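Local coordinates for protein LbaCas13a H328A (C2c2) (Lachnospiraceae bacterium NK4A179, PDB 5WLH) that binds a CRISPR guide RNA and its precursor and, as an RNA-targeting Cas13a nuclease, probably cleaves RNA that pairs with the guide, at residues Ser32-Leu37 and Lys46-Asp51; Ile36-Pro41 and Ser940-Glu945; Ile1236-Asn1241 and Gly1306-Gly1311. All coordinates share one frame; numbering follows the deposited sequence.

Contact 1: Ser32-Leu37 and Lys46-Asp51; sequences SQEGIL and KSRKND
Leu37 and Lys49 bring the two backbones together, their CA atoms 5.6 Å apart, with the touching parts running 123° to each other. One direct backbone bond joins them, from Lys49 N to Leu37 O at 2.8 Å, and it is nearly straight. Water 2 adds a second link, accepting from Leu37 N and donating to Lys49 O. The Arg48 chain is fully extended, with CG anti to the backbone N (chi1 170°), and this carries the guanidinium back along the strand. There NH1 forms a salt bridge with Glu34 OE1 at 3.2 Å, the carboxylate standing almost perpendicular to the guanidinium plane (82°). Strand 33-39 pairs antiparallel with strand 22-28 in a two-stranded hairpin, and residues 46-51 pass across its later part before Asn50 N-caps helix 51-64. Over one guanidinium face lies Ile36 CG2, 3.6 Å from Arg48 NE. That same NE donates in plane to water 1 at 2.8 Å, which donates to Lys49 O and, at longer range, Glu34 OE2. With an alanine in place of Arg48, Glu34 would probably lose this cationic mate and water 1 a donor, while the methyl of Ile36 would be left without its flat cover. Glu34 OE2 also lies 3.8 Å from Asp51 OD1, whose charge Arg54 probably offsets through a salt bridge. The aliphatic part of Lys49 slants across Leu37, CD against CB, while NZ bonds to Asn39 OD1.

Contact 2: Ile36-Pro41 and Ser940-Glu945; sequences ILYNDP and SETGTE
Asp40 OD1 is held between Glu941 OE2, only 2.5 Å away, and Arg937, which makes a salt bridge to the same oxygen. At this distance one of the two acids probably holds a proton and donates it to the other, and the nearby arginine would be expected to ease the remaining charge. The carboxylate planes stand 71° apart. Glu941 OE1 instead accepts from the backbone N of Ser42, so the two oxygens of this buried acid have separate partners. OE2 also lies in the plane of the Tyr38 ring, 3.3 Å from CE2 at its edge. Thr942 approaches that ring from over a face: its CG2 makes a CH-pi contact 3.6 Å from the centroid and 25° off the normal. With chi1 at 64°, Thr942 OG1 turns back to the carbonyls of Arg938 and Ala939, which leaves the methyl to meet the ring. Ile36 extends the apolar patch, its CD1 reaching Thr942 CB at 4.1 Å. Helix 915-941 ends here in a Schellman motif, with Gly943 at positive phi and its N bonded to Ser940 O. The helix terminus thus packs against the later part of strand 33-39, where Tyr38 OH bonds to Arg938 and Phe487 of helix 486-517 touches both Tyr38 and Thr942.

Contact 3: Ile1236-Asn1241 and Gly1306-Gly1311; sequences ISEHDN and GKKMIG. With nucleotides of chain B.
Asn1241 and Gly1311 are joined by a pair of hydrogen bonds that use both ends of the side-chain amide. Its OD1 accepts from Gly1311 N at 2.7 Å, with the donor in the carbonyl plane on a lone pair. Its ND2 donates to Gly1311 O at 2.9 Å, but reaches that oxygen from above the carbonyl plane, 64° out of it. CG lies anti to the carbonyl carbon (chi1 -53°), which turns the amide toward the strand end. The backbone angles at Gly1311, with positive phi, would jam a CB against the preceding carbonyl, so glycine suits this position. Met1309 O, which lies near ND2 at a poor angle, is satisfied by Arg1272 NH1. The second polar centre is Glu1238 OE1, which receives Lys1308 NZ at 2.7 Å on its syn side and also pairs with Arg1272. Lys1308 NZ has a second carboxylate in Asp1271 and a weak bond to a sugar of the bound RNA. Between these polar groups sits Ile1310, its CD1 3.8 Å from Glu1238 CG and its CG2 3.8 Å from Ser1237 CB. Ile1236 N donates a weak, nearly straight bond of 3.4 Å to O6 of G2 of chain B, placing the 3-10 turn beside the RNA. The start of helix 1239-1250 therefore packs on the end of strand 1297-1310, which pairs antiparallel with strand 1321-1330, while helix 1262-1273 supplies Asp1271 and Arg1272.

How the contacts relate
From the N terminus, strand 22-28 turns back into strand 33-39, and contact 1 closes a short loop of eight residues when the chain returns at 46-51. Contact 2 starts from the same strand, sharing Ile36 and Leu37, but closes only after 898 intervening residues, bringing the end of helix 915-941 to the N-terminal hairpin; the short loop of contact 1 lies within this long span. The two touch directly, their centres 8 Å apart: Ser47 of contact 1 packs on Tyr38 and Glu941 of contact 2. Contact 3 follows in series, neither nested nor crossed, and closes a 64-residue, mostly helical excursion between helix 1239-1250 and strand 1297-1310. Its centre lies about 49 Å from either of the others.

Contact 1: Ser32-Leu37 and Lys46-Asp51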
ATOM      1  N   SER A  32       9.871  27.888 -13.703  1.00 52.90           N
ATOM      2  CA  SER A  32      10.713  27.894 -12.522  1.00 47.90           C
ATOM      3  C   SER A  32       9.878  27.388 -11.357  1.00 36.93           C
ATOM      4  O   SER A  32       8.658  27.574 -11.321  1.00 37.89           O
ATOM      5  CB  SER A  32      11.248  29.287 -12.213  1.00 54.32           C
ATOM      6  OG  SER A  32      10.175  30.179 -11.991  1.00 56.21           O
ATOM      7  N   GLN A  33      10.531  26.748 -10.403  1.00 29.69           N
ATOM      8  CA  GLN A  33       9.786  26.098  -9.346  1.00 32.25           C
ATOM      9  C   GLN A  33      10.211  26.632  -7.987  1.00 35.30           C
ATOM     10  O   GLN A  33      11.244  27.293  -7.831  1.00 40.21           O
ATOM     11  CB  GLN A  33       9.955  24.580  -9.436  1.00 33.04           C
ATOM     12  CG  GLN A  33       9.235  23.981 -10.630  1.00 31.60           C
ATOM     13  CD  GLN A  33      10.114  23.905 -11.865  1.00 30.35           C
ATOM     14  OE1 GLN A  33      11.301  23.603 -11.775  1.00 34.10           O
ATOM     15  NE2 GLN A  33       9.542  24.206 -13.015  1.00 26.79           N
ATOM     16  N   GLU A  34       9.379  26.353  -6.996  1.00 31.41           N
ATOM     17  CA  GLU A  34       9.684  26.769  -5.640  1.00 34.89           C
ATOM     18  C   GLU A  34       9.076  25.768  -4.677  1.00 29.41           C
ATOM     19  O   GLU A  34       7.911  25.380  -4.832  1.00 28.81           O
ATOM     20  CB  GLU A  34       9.137  28.176  -5.374  1.00 34.23           C
ATOM     21  CG  GLU A  34       9.300  28.662  -3.944  1.00 38.30           C
ATOM     22  CD  GLU A  34       8.703  30.038  -3.746  1.00 44.87           C
ATOM     23  OE1 GLU A  34       8.319  30.657  -4.763  1.00 49.18           O
ATOM     24  OE2 GLU A  34       8.597  30.495  -2.583  1.00 43.85           O
ATOM     25  N   GLY A  35       9.864  25.343  -3.692  1.00 27.08           N
ATOM     26  CA  GLY A  35       9.296  24.638  -2.558  1.00 25.13           C
ATOM     27  C   GLY A  35       8.682  25.648  -1.609  1.00 28.41           C
ATOM     28  O   GLY A  35       9.329  26.627  -1.226  1.00 29.72           O
ATOM     29  N   ILE A  36       7.421  25.427  -1.245  1.00 25.94           N
ATOM     30  CA  ILE A  36       6.714  26.327  -0.345  1.00 27.34           C
ATOM     31  C   ILE A  36       6.340  25.601   0.930  1.00 24.99           C
ATOM     32  O   ILE A  36       6.174  24.377   0.962  1.00 25.57           O
ATOM     33  CB  ILE A  36       5.446  26.931  -0.989  1.00 26.59           C
ATOM     34  CG1 ILE A  36       4.439  25.823  -1.341  1.00 26.83           C
ATOM     35  CG2 ILE A  36       5.828  27.763  -2.161  1.00 22.20           C
ATOM     36  CD1 ILE A  36       2.988  26.318  -1.468  1.00 27.17           C
ATOM     37  N   LEU A  37       6.215  26.382   1.998  1.00 23.86           N
ATOM     38  CA  LEU A  37       5.577  25.957   3.230  1.00 21.75           C
ATOM     39  C   LEU A  37       4.198  26.580   3.294  1.00 23.54           C
ATOM     40  O   LEU A  37       4.026  27.759   2.967  1.00 28.01           O
ATOM     41  CB  LEU A  37       6.369  26.404   4.467  1.00 22.12           C
ATOM     42  CG  LEU A  37       7.646  25.688   4.864  1.00 28.83           C
ATOM     43  CD1 LEU A  37       8.064  26.202   6.251  1.00 24.50           C
ATOM     44  CD2 LEU A  37       7.378  24.200   4.914  1.00 27.62           C
ATOM     45  N   LYS A  46      -3.800  33.289   3.507  1.00 21.73           N
ATOM     46  CA  LYS A  46      -3.327  33.027   4.859  1.00 22.62           C
ATOM     47  C   LYS A  46      -2.595  31.698   4.952  1.00 28.63           C
ATOM     48  O   LYS A  46      -2.171  31.317   6.048  1.00 30.34           O
ATOM     49  CB  LYS A  46      -4.493  33.026   5.864  1.00 26.19           C
ATOM     50  CG  LYS A  46      -5.337  34.300   5.875  1.00 34.63           C
ATOM     51  CD  LYS A  46      -5.217  35.017   7.214  1.00 46.44           C
ATOM     52  CE  LYS A  46      -5.865  36.401   7.176  1.00 49.75           C
ATOM     53  NZ  LYS A  46      -4.877  37.507   7.375  1.00 49.97           N
ATOM     54  N   SER A  47      -2.434  30.982   3.839  1.00 23.79           N
ATOM     55  CA  SER A  47      -1.864  29.638   3.879  1.00 22.54           C
ATOM     56  C   SER A  47      -0.393  29.630   3.490  1.00 22.32           C
ATOM     57  O   SER A  47       0.471  29.224   4.278  1.00 21.65           O
ATOM     58  CB  SER A  47      -2.650  28.705   2.950  1.00 26.74           C
ATOM     59  OG  SER A  47      -2.072  27.411   2.958  1.00 23.18           O
ATOM     60  N   ARG A  48      -0.097  30.034   2.263  1.00 21.76           N
ATOM     61  CA  ARG A  48       1.256  29.938   1.744  1.00 21.68           C
ATOM     62  C   ARG A  48       2.162  30.960   2.416  1.00 26.08           C
ATOM     63  O   ARG A  48       1.826  32.144   2.478  1.00 23.57           O
ATOM     64  CB  ARG A  48       1.238  30.160   0.238  1.00 23.01           C
ATOM     65  CG  ARG A  48       2.588  30.313  -0.372  1.00 24.89           C
ATOM     66  CD  ARG A  48       2.489  30.345  -1.893  1.00 28.42           C
ATOM     67  NE  ARG A  48       3.764  30.682  -2.500  1.00 30.15           N
ATOM     68  CZ  ARG A  48       4.014  30.633  -3.808  1.00 36.74           C
ATOM     69  NH1 ARG A  48       5.216  30.958  -4.257  1.00 41.04           N
ATOM     70  NH2 ARG A  48       3.074  30.252  -4.659  1.00 32.27           N
ATOM     71  N   LYS A  49       3.325  30.507   2.906  1.00 22.42           N
ATOM     72  CA  LYS A  49       4.266  31.409   3.570  1.00 26.79           C
ATOM     73  C   LYS A  49       5.163  32.111   2.556  1.00 26.56           C
ATOM     74  O   LYS A  49       5.753  31.467   1.687  1.00 26.63           O
ATOM     75  CB  LYS A  49       5.124  30.633   4.571  1.00 20.50           C
ATOM     76  CG  LYS A  49       4.320  29.963   5.637  1.00 24.30           C
ATOM     77  CD  LYS A  49       5.224  29.238   6.645  1.00 26.48           C
ATOM     78  CE  LYS A  49       4.382  28.381   7.561  1.00 27.37           C
ATOM     79  NZ  LYS A  49       3.428  29.210   8.362  1.00 31.22           N
ATOM     80  N   ASN A  50       5.272  33.441   2.675  1.00 27.07           N
ATOM     81  CA  ASN A  50       6.217  34.186   1.855  1.00 25.85           C
ATOM     82  C   ASN A  50       7.629  33.910   2.363  1.00 27.85           C
ATOM     83  O   ASN A  50       7.819  33.235   3.372  1.00 27.04           O
ATOM     84  CB  ASN A  50       5.881  35.683   1.859  1.00 31.78           C
ATOM     85  CG  ASN A  50       5.849  36.289   3.262  1.00 34.11           C
ATOM     86  OD1 ASN A  50       6.767  36.088   4.060  1.00 28.20           O
ATOM     87  ND2 ASN A  50       4.795  37.057   3.560  1.00 33.82           N
ATOM     88  N   ASP A  51       8.636  34.445   1.663  1.00 24.55           N
ATOM     89  CA  ASP A  51      10.018  34.064   1.959  1.00 33.39           C
ATOM     90  C   ASP A  51      10.382  34.388   3.398  1.00 37.28           C
ATOM     91  O   ASP A  51      10.954  33.553   4.112  1.00 33.21           O
ATOM     92  CB  ASP A  51      10.980  34.767   1.003  1.00 36.14           C
ATOM     93  CG  ASP A  51      10.927  34.197  -0.394  1.00 41.76           C
ATOM     94  OD1 ASP A  51      10.686  32.980  -0.535  1.00 42.21           O
ATOM     95  OD2 ASP A  51      11.115  34.968  -1.356  1.00 45.82           O
TER
HETATM   96  O   HOH W   1       5.974  31.648  -1.006  1.00 33.46           O
HETATM   97  O   HOH W   2       6.988  29.016   1.735  1.00 25.46           O

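Contact 2: Ile36-Pro41 and Ser940-Glu945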
ATOM      1  N   ILE A  36       7.421  25.427  -1.245  1.00 25.94           N
ATOM      2  CA  ILE A  36       6.714  26.327  -0.345  1.00 27.34           C
ATOM      3  C   ILE A  36       6.340  25.601   0.930  1.00 24.99           C
ATOM      4  O   ILE A  36       6.174  24.377   0.962  1.00 25.57           O
ATOM      5  CB  ILE A  36       5.446  26.931  -0.989  1.00 26.59           C
ATOM      6  CG1 ILE A  36       4.439  25.823  -1.341  1.00 26.83           C
ATOM      7  CG2 ILE A  36       5.828  27.763  -2.161  1.00 22.20           C
ATOM      8  CD1 ILE A  36       2.988  26.318  -1.468  1.00 27.17           C
ATOM      9  N   LEU A  37       6.215  26.382   1.998  1.00 23.86           N
ATOM     10  CA  LEU A  37       5.577  25.957   3.230  1.00 21.75           C
ATOM     11  C   LEU A  37       4.198  26.580   3.294  1.00 23.54           C
ATOM     12  O   LEU A  37       4.026  27.759   2.967  1.00 28.01           O
ATOM     13  CB  LEU A  37       6.369  26.404   4.467  1.00 22.12           C
ATOM     14  CG  LEU A  37       7.646  25.688   4.864  1.00 28.83           C
ATOM     15  CD1 LEU A  37       8.064  26.202   6.251  1.00 24.50           C
ATOM     16  CD2 LEU A  37       7.378  24.200   4.914  1.00 27.62           C
ATOM     17  N   TYR A  38       3.219  25.799   3.713  1.00 22.24           N
ATOM     18  CA  TYR A  38       1.884  26.345   3.876  1.00 24.10           C
ATOM     19  C   TYR A  38       1.180  25.727   5.064  1.00 24.16           C
ATOM     20  O   TYR A  38       1.361  24.550   5.390  1.00 25.75           O
ATOM     21  CB  TYR A  38       1.033  26.178   2.616  1.00 20.97           C
ATOM     22  CG  TYR A  38       0.700  24.753   2.187  1.00 20.14           C
ATOM     23  CD1 TYR A  38       1.623  23.971   1.520  1.00 22.18           C
ATOM     24  CD2 TYR A  38      -0.581  24.235   2.390  1.00 22.24           C
ATOM     25  CE1 TYR A  38       1.291  22.681   1.085  1.00 22.53           C
ATOM     26  CE2 TYR A  38      -0.926  22.964   1.953  1.00 21.50           C
ATOM     27  CZ  TYR A  38       0.020  22.192   1.307  1.00 22.93           C
ATOM     28  OH  TYR A  38      -0.319  20.923   0.876  1.00 22.69           O
ATOM     29  N   ASN A  39       0.378  26.557   5.711  1.00 22.42           N
ATOM     30  CA  ASN A  39      -0.420  26.137   6.850  1.00 31.00           C
ATOM     31  C   ASN A  39      -1.707  25.492   6.371  1.00 33.63           C
ATOM     32  O   ASN A  39      -2.330  25.954   5.412  1.00 34.76           O
ATOM     33  CB  ASN A  39      -0.714  27.338   7.744  1.00 37.13           C
ATOM     34  CG  ASN A  39       0.533  28.171   8.007  1.00 50.55           C
ATOM     35  OD1 ASN A  39       1.432  27.737   8.736  1.00 56.15           O
ATOM     36  ND2 ASN A  39       0.610  29.357   7.390  1.00 52.70           N
ATOM     37  N   ASP A  40      -2.091  24.400   7.029  1.00 27.07           N
ATOM     38  CA  ASP A  40      -3.220  23.616   6.566  1.00 25.82           C
ATOM     39  C   ASP A  40      -4.018  23.103   7.757  1.00 30.78           C
ATOM     40  O   ASP A  40      -3.424  22.537   8.684  1.00 30.93           O
ATOM     41  CB  ASP A  40      -2.722  22.449   5.719  1.00 24.31           C
ATOM     42  CG  ASP A  40      -3.853  21.702   5.043  1.00 30.95           C
ATOM     43  OD1 ASP A  40      -4.656  22.355   4.349  1.00 29.34           O
ATOM     44  OD2 ASP A  40      -3.943  20.464   5.209  1.00 28.39           O
ATOM     45  N   PRO A  41      -5.348  23.279   7.777  1.00 33.17           N
ATOM     46  CA  PRO A  41      -6.144  24.013   6.794  1.00 32.16           C
ATOM     47  C   PRO A  41      -6.051  25.527   6.996  1.00 31.59           C
ATOM     48  O   PRO A  41      -5.924  26.016   8.122  1.00 30.17           O
ATOM     49  CB  PRO A  41      -7.566  23.518   7.062  1.00 35.85           C
ATOM     50  CG  PRO A  41      -7.577  23.221   8.522  1.00 38.37           C
ATOM     51  CD  PRO A  41      -6.182  22.772   8.888  1.00 36.53           C
ATOM     52  N   SER A 940      -6.003  25.009  -3.807  1.00 21.18           N
ATOM     53  CA  SER A 940      -6.776  26.247  -3.773  1.00 23.16           C
ATOM     54  C   SER A 940      -6.264  27.183  -2.686  1.00 27.75           C
ATOM     55  O   SER A 940      -6.017  28.369  -2.942  1.00 26.06           O
ATOM     56  CB  SER A 940      -8.262  25.931  -3.591  1.00 28.81           C
ATOM     57  OG  SER A 940      -9.035  27.105  -3.361  1.00 36.74           O
ATOM     58  N   GLU A 941      -6.030  26.654  -1.481  1.00 20.68           N
ATOM     59  CA  GLU A 941      -5.665  27.519  -0.358  1.00 20.45           C
ATOM     60  C   GLU A 941      -4.277  28.112  -0.532  1.00 23.12           C
ATOM     61  O   GLU A 941      -4.012  29.194  -0.004  1.00 25.15           O
ATOM     62  CB  GLU A 941      -5.761  26.765   0.972  1.00 24.51           C
ATOM     63  CG  GLU A 941      -4.530  25.943   1.328  1.00 20.39           C
ATOM     64  CD  GLU A 941      -4.777  24.973   2.480  1.00 26.72           C
ATOM     65  OE1 GLU A 941      -5.812  25.076   3.163  1.00 29.21           O
ATOM     66  OE2 GLU A 941      -3.915  24.105   2.693  1.00 24.22           O
ATOM     67  N   THR A 942      -3.393  27.438  -1.278  1.00 20.25           N
ATOM     68  CA  THR A 942      -2.066  27.944  -1.592  1.00 20.40           C
ATOM     69  C   THR A 942      -2.016  28.748  -2.873  1.00 21.65           C
ATOM     70  O   THR A 942      -0.932  29.185  -3.262  1.00 24.84           O
ATOM     71  CB  THR A 942      -1.056  26.802  -1.697  1.00 24.73           C
ATOM     72  OG1 THR A 942      -1.406  25.947  -2.787  1.00 26.30           O
ATOM     73  CG2 THR A 942      -1.031  26.025  -0.416  1.00 20.63           C
ATOM     74  N   GLY A 943      -3.153  28.937  -3.523  1.00 22.17           N
ATOM     75  CA  GLY A 943      -3.200  29.712  -4.747  1.00 22.26           C
ATOM     76  C   GLY A 943      -2.457  29.075  -5.891  1.00 25.18           C
ATOM     77  O   GLY A 943      -1.920  29.779  -6.752  1.00 25.17           O
ATOM     78  N   THR A 944      -2.423  27.749  -5.931  1.00 21.84           N
ATOM     79  CA  THR A 944      -1.688  27.035  -6.959  1.00 21.41           C
ATOM     80  C   THR A 944      -2.645  26.714  -8.095  1.00 23.76           C
ATOM     81  O   THR A 944      -3.647  26.022  -7.878  1.00 22.35           O
ATOM     82  CB  THR A 944      -1.065  25.756  -6.392  1.00 25.27           C
ATOM     83  OG1 THR A 944      -0.250  26.094  -5.262  1.00 26.46           O
ATOM     84  CG2 THR A 944      -0.194  25.069  -7.439  1.00 25.25           C
ATOM     85  N   GLU A 945      -2.364  27.261  -9.280  1.00 26.83           N
ATOM     86  CA  GLU A 945      -3.098  26.889 -10.481  1.00 31.89           C
ATOM     87  C   GLU A 945      -3.027  25.393 -10.672  1.00 30.36           C
ATOM     88  O   GLU A 945      -1.953  24.797 -10.568  1.00 27.27           O
ATOM     89  CB  GLU A 945      -2.508  27.549 -11.731  1.00 43.20           C
ATOM     90  CG  GLU A 945      -2.490  29.065 -11.744  1.00 58.32           C
ATOM     91  CD  GLU A 945      -1.111  29.622 -11.415  1.00 72.10           C
ATOM     92  OE1 GLU A 945      -0.556  30.355 -12.270  1.00 76.38           O
ATOM     93  OE2 GLU A 945      -0.559  29.310 -10.335  1.00 76.76           O
TER

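Contact 3: Ile1236-Asn1241 and Gly1306-Gly1311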
ATOM      1  N   ILE A1236      17.127  -9.431 -18.718  1.00 24.52           N
ATOM      2  CA  ILE A1236      16.520  -9.784 -20.003  1.00 30.01           C
ATOM      3  C   ILE A1236      16.333 -11.293 -20.145  1.00 26.66           C
ATOM      4  O   ILE A1236      15.308 -11.759 -20.653  1.00 29.23           O
ATOM      5  CB  ILE A1236      17.372  -9.209 -21.150  1.00 38.76           C
ATOM      6  CG1 ILE A1236      17.181  -7.700 -21.230  1.00 41.87           C
ATOM      7  CG2 ILE A1236      17.009  -9.855 -22.481  1.00 47.07           C
ATOM      8  CD1 ILE A1236      15.824  -7.316 -21.728  1.00 44.24           C
ATOM      9  N   SER A1237      17.308 -12.077 -19.683  1.00 26.39           N
ATOM     10  CA  SER A1237      17.221 -13.536 -19.778  1.00 31.08           C
ATOM     11  C   SER A1237      16.038 -14.114 -19.016  1.00 31.57           C
ATOM     12  O   SER A1237      15.640 -15.252 -19.288  1.00 27.39           O
ATOM     13  CB  SER A1237      18.510 -14.179 -19.260  1.00 37.88           C
ATOM     14  OG  SER A1237      19.631 -13.663 -19.945  1.00 47.57           O
ATOM     15  N   GLU A1238      15.490 -13.369 -18.051  1.00 26.23           N
ATOM     16  CA  GLU A1238      14.353 -13.805 -17.261  1.00 23.44           C
ATOM     17  C   GLU A1238      13.031 -13.239 -17.737  1.00 20.75           C
ATOM     18  O   GLU A1238      12.019 -13.474 -17.078  1.00 23.94           O
ATOM     19  CB  GLU A1238      14.520 -13.385 -15.801  1.00 26.23           C
ATOM     20  CG  GLU A1238      15.827 -13.694 -15.144  1.00 33.73           C
ATOM     21  CD  GLU A1238      15.769 -13.301 -13.670  1.00 36.10           C
ATOM     22  OE1 GLU A1238      15.867 -14.215 -12.829  1.00 26.18           O
ATOM     23  OE2 GLU A1238      15.573 -12.088 -13.359  1.00 35.41           O
ATOM     24  N   HIS A1239      13.018 -12.491 -18.842  1.00 23.63           N
ATOM     25  CA  HIS A1239      11.797 -11.806 -19.262  1.00 28.49           C
ATOM     26  C   HIS A1239      10.610 -12.760 -19.395  1.00 26.48           C
ATOM     27  O   HIS A1239       9.503 -12.456 -18.933  1.00 26.78           O
ATOM     28  CB  HIS A1239      12.045 -11.063 -20.579  1.00 29.35           C
ATOM     29  CG  HIS A1239      10.867 -10.266 -21.040  1.00 36.50           C
ATOM     30  ND1 HIS A1239      10.670  -8.949 -20.678  1.00 39.10           N
ATOM     31  CD2 HIS A1239       9.805 -10.608 -21.811  1.00 40.58           C
ATOM     32  CE1 HIS A1239       9.545  -8.512 -21.219  1.00 39.02           C
ATOM     33  NE2 HIS A1239       9.003  -9.498 -21.912  1.00 38.43           N
ATOM     34  N   ASP A1240      10.815 -13.926 -20.017  1.00 28.15           N
ATOM     35  CA  ASP A1240       9.711 -14.862 -20.172  1.00 31.45           C
ATOM     36  C   ASP A1240       9.275 -15.460 -18.836  1.00 25.77           C
ATOM     37  O   ASP A1240       8.103 -15.813 -18.663  1.00 23.13           O
ATOM     38  CB  ASP A1240      10.098 -15.975 -21.158  1.00 34.87           C
ATOM     39  CG  ASP A1240      10.326 -15.452 -22.579  1.00 42.40           C
ATOM     40  OD1 ASP A1240       9.780 -14.385 -22.933  1.00 43.58           O
ATOM     41  OD2 ASP A1240      11.068 -16.108 -23.338  1.00 42.92           O
ATOM     42  N   ASN A1241      10.199 -15.604 -17.889  1.00 23.45           N
ATOM     43  CA  ASN A1241       9.806 -16.088 -16.573  1.00 22.79           C
ATOM     44  C   ASN A1241       8.959 -15.056 -15.850  1.00 24.29           C
ATOM     45  O   ASN A1241       8.048 -15.420 -15.093  1.00 24.85           O
ATOM     46  CB  ASN A1241      11.041 -16.430 -15.757  1.00 22.84           C
ATOM     47  CG  ASN A1241      11.964 -17.361 -16.495  1.00 26.46           C
ATOM     48  OD1 ASN A1241      12.952 -16.929 -17.094  1.00 25.12           O
ATOM     49  ND2 ASN A1241      11.623 -18.645 -16.491  1.00 24.72           N
ATOM     50  N   GLY A1306      16.077 -20.779  -2.544  1.00 26.58           N
ATOM     51  CA  GLY A1306      15.277 -21.700  -3.315  1.00 23.61           C
ATOM     52  C   GLY A1306      15.837 -21.788  -4.720  1.00 25.26           C
ATOM     53  O   GLY A1306      17.016 -21.561  -4.951  1.00 28.66           O
ATOM     54  N   LYS A1307      14.955 -22.097  -5.659  1.00 28.96           N
ATOM     55  CA  LYS A1307      15.328 -22.323  -7.045  1.00 30.10           C
ATOM     56  C   LYS A1307      14.415 -21.512  -7.941  1.00 27.08           C
ATOM     57  O   LYS A1307      13.255 -21.266  -7.612  1.00 29.99           O
ATOM     58  CB  LYS A1307      15.211 -23.810  -7.441  1.00 35.71           C
ATOM     59  CG  LYS A1307      16.034 -24.770  -6.591  1.00 38.67           C
ATOM     60  CD  LYS A1307      17.515 -24.564  -6.839  1.00 42.27           C
ATOM     61  CE  LYS A1307      18.371 -25.446  -5.938  1.00 41.25           C
ATOM     62  NZ  LYS A1307      19.758 -24.915  -5.859  1.00 43.89           N
ATOM     63  N   LYS A1308      14.940 -21.132  -9.099  1.00 28.75           N
ATOM     64  CA  LYS A1308      14.128 -20.500 -10.121  1.00 25.90           C
ATOM     65  C   LYS A1308      14.678 -20.897 -11.479  1.00 25.47           C
ATOM     66  O   LYS A1308      15.873 -21.171 -11.620  1.00 28.08           O
ATOM     67  CB  LYS A1308      14.122 -18.975  -9.977  1.00 24.79           C
ATOM     68  CG  LYS A1308      15.478 -18.337 -10.168  1.00 25.29           C
ATOM     69  CD  LYS A1308      15.364 -16.800 -10.194  1.00 23.15           C
ATOM     70  CE  LYS A1308      16.728 -16.151 -10.137  1.00 25.77           C
ATOM     71  NZ  LYS A1308      16.696 -14.666 -10.323  1.00 29.31           N
ATOM     72  N   MET A1309      13.802 -20.911 -12.471  1.00 28.52           N
ATOM     73  CA  MET A1309      14.228 -21.154 -13.836  1.00 33.59           C
ATOM     74  C   MET A1309      14.575 -19.843 -14.532  1.00 34.06           C
ATOM     75  O   MET A1309      14.005 -18.784 -14.242  1.00 27.41           O
ATOM     76  CB  MET A1309      13.142 -21.890 -14.622  1.00 34.05           C
ATOM     77  CG  MET A1309      12.764 -23.220 -14.019  1.00 38.03           C
ATOM     78  SD  MET A1309      14.202 -24.267 -13.794  1.00 42.19           S
ATOM     79  CE  MET A1309      14.783 -24.375 -15.483  1.00 41.40           C
ATOM     80  N   ILE A1310      15.545 -19.929 -15.438  1.00 32.40           N
ATOM     81  CA  ILE A1310      15.899 -18.863 -16.365  1.00 32.64           C
ATOM     82  C   ILE A1310      15.536 -19.366 -17.747  1.00 35.88           C
ATOM     83  O   ILE A1310      16.104 -20.364 -18.206  1.00 33.37           O
ATOM     84  CB  ILE A1310      17.393 -18.522 -16.296  1.00 34.97           C
ATOM     85  CG1 ILE A1310      17.833 -18.288 -14.849  1.00 45.42           C
ATOM     86  CG2 ILE A1310      17.707 -17.317 -17.182  1.00 34.18           C
ATOM     87  CD1 ILE A1310      17.189 -17.084 -14.202  1.00 47.83           C
ATOM     88  N   GLY A1311      14.598 -18.696 -18.406  1.00 30.48           N
ATOM     89  CA  GLY A1311      14.084 -19.173 -19.672  1.00 34.68           C
ATOM     90  C   GLY A1311      12.869 -20.069 -19.490  1.00 34.46           C
ATOM     91  O   GLY A1311      12.611 -20.612 -18.418  1.00 32.18           O
TER
ATOM     92  P     G B   2      25.104 -14.107 -16.142  1.00 76.10           P
ATOM     93  OP1   G B   2      25.807 -15.230 -15.455  1.00 76.72           O
ATOM     94  OP2   G B   2      24.080 -14.403 -17.177  1.00 76.92           O
ATOM     95  O5'   G B   2      24.445 -13.156 -15.039  1.00 65.02           O
ATOM     96  C5'   G B   2      25.252 -12.502 -14.062  1.00 52.58           C
ATOM     97  C4'   G B   2      24.494 -11.465 -13.264  1.00 41.82           C
ATOM     98  O4'   G B   2      24.065 -10.372 -14.125  1.00 35.50           O
ATOM     99  C3'   G B   2      23.234 -11.952 -12.550  1.00 40.48           C
ATOM    100  O3'   G B   2      23.087 -11.196 -11.357  1.00 36.54           O
ATOM    101  C2'   G B   2      22.132 -11.538 -13.513  1.00 42.53           C
ATOM    102  O2'   G B   2      20.847 -11.425 -12.937  1.00 45.94           O
ATOM    103  C1'   G B   2      22.664 -10.197 -13.997  1.00 34.70           C
ATOM    104  N9    G B   2      22.119  -9.795 -15.287  1.00 33.59           N
ATOM    105  C8    G B   2      22.236 -10.529 -16.443  1.00 33.92           C
ATOM    106  N7    G B   2      21.654  -9.954 -17.453  1.00 30.89           N
ATOM    107  C5    G B   2      21.113  -8.789 -16.921  1.00 26.66           C
ATOM    108  C6    G B   2      20.369  -7.768 -17.581  1.00 31.12           C
ATOM    109  O6    G B   2      20.036  -7.729 -18.765  1.00 37.32           O
ATOM    110  N1    G B   2      20.015  -6.736 -16.725  1.00 29.49           N
ATOM    111  C2    G B   2      20.320  -6.693 -15.389  1.00 29.12           C
ATOM    112  N2    G B   2      19.876  -5.591 -14.741  1.00 27.66           N
ATOM    113  N3    G B   2      21.021  -7.648 -14.754  1.00 30.49           N
ATOM    114  C4    G B   2      21.392  -8.659 -15.585  1.00 30.56           C
TER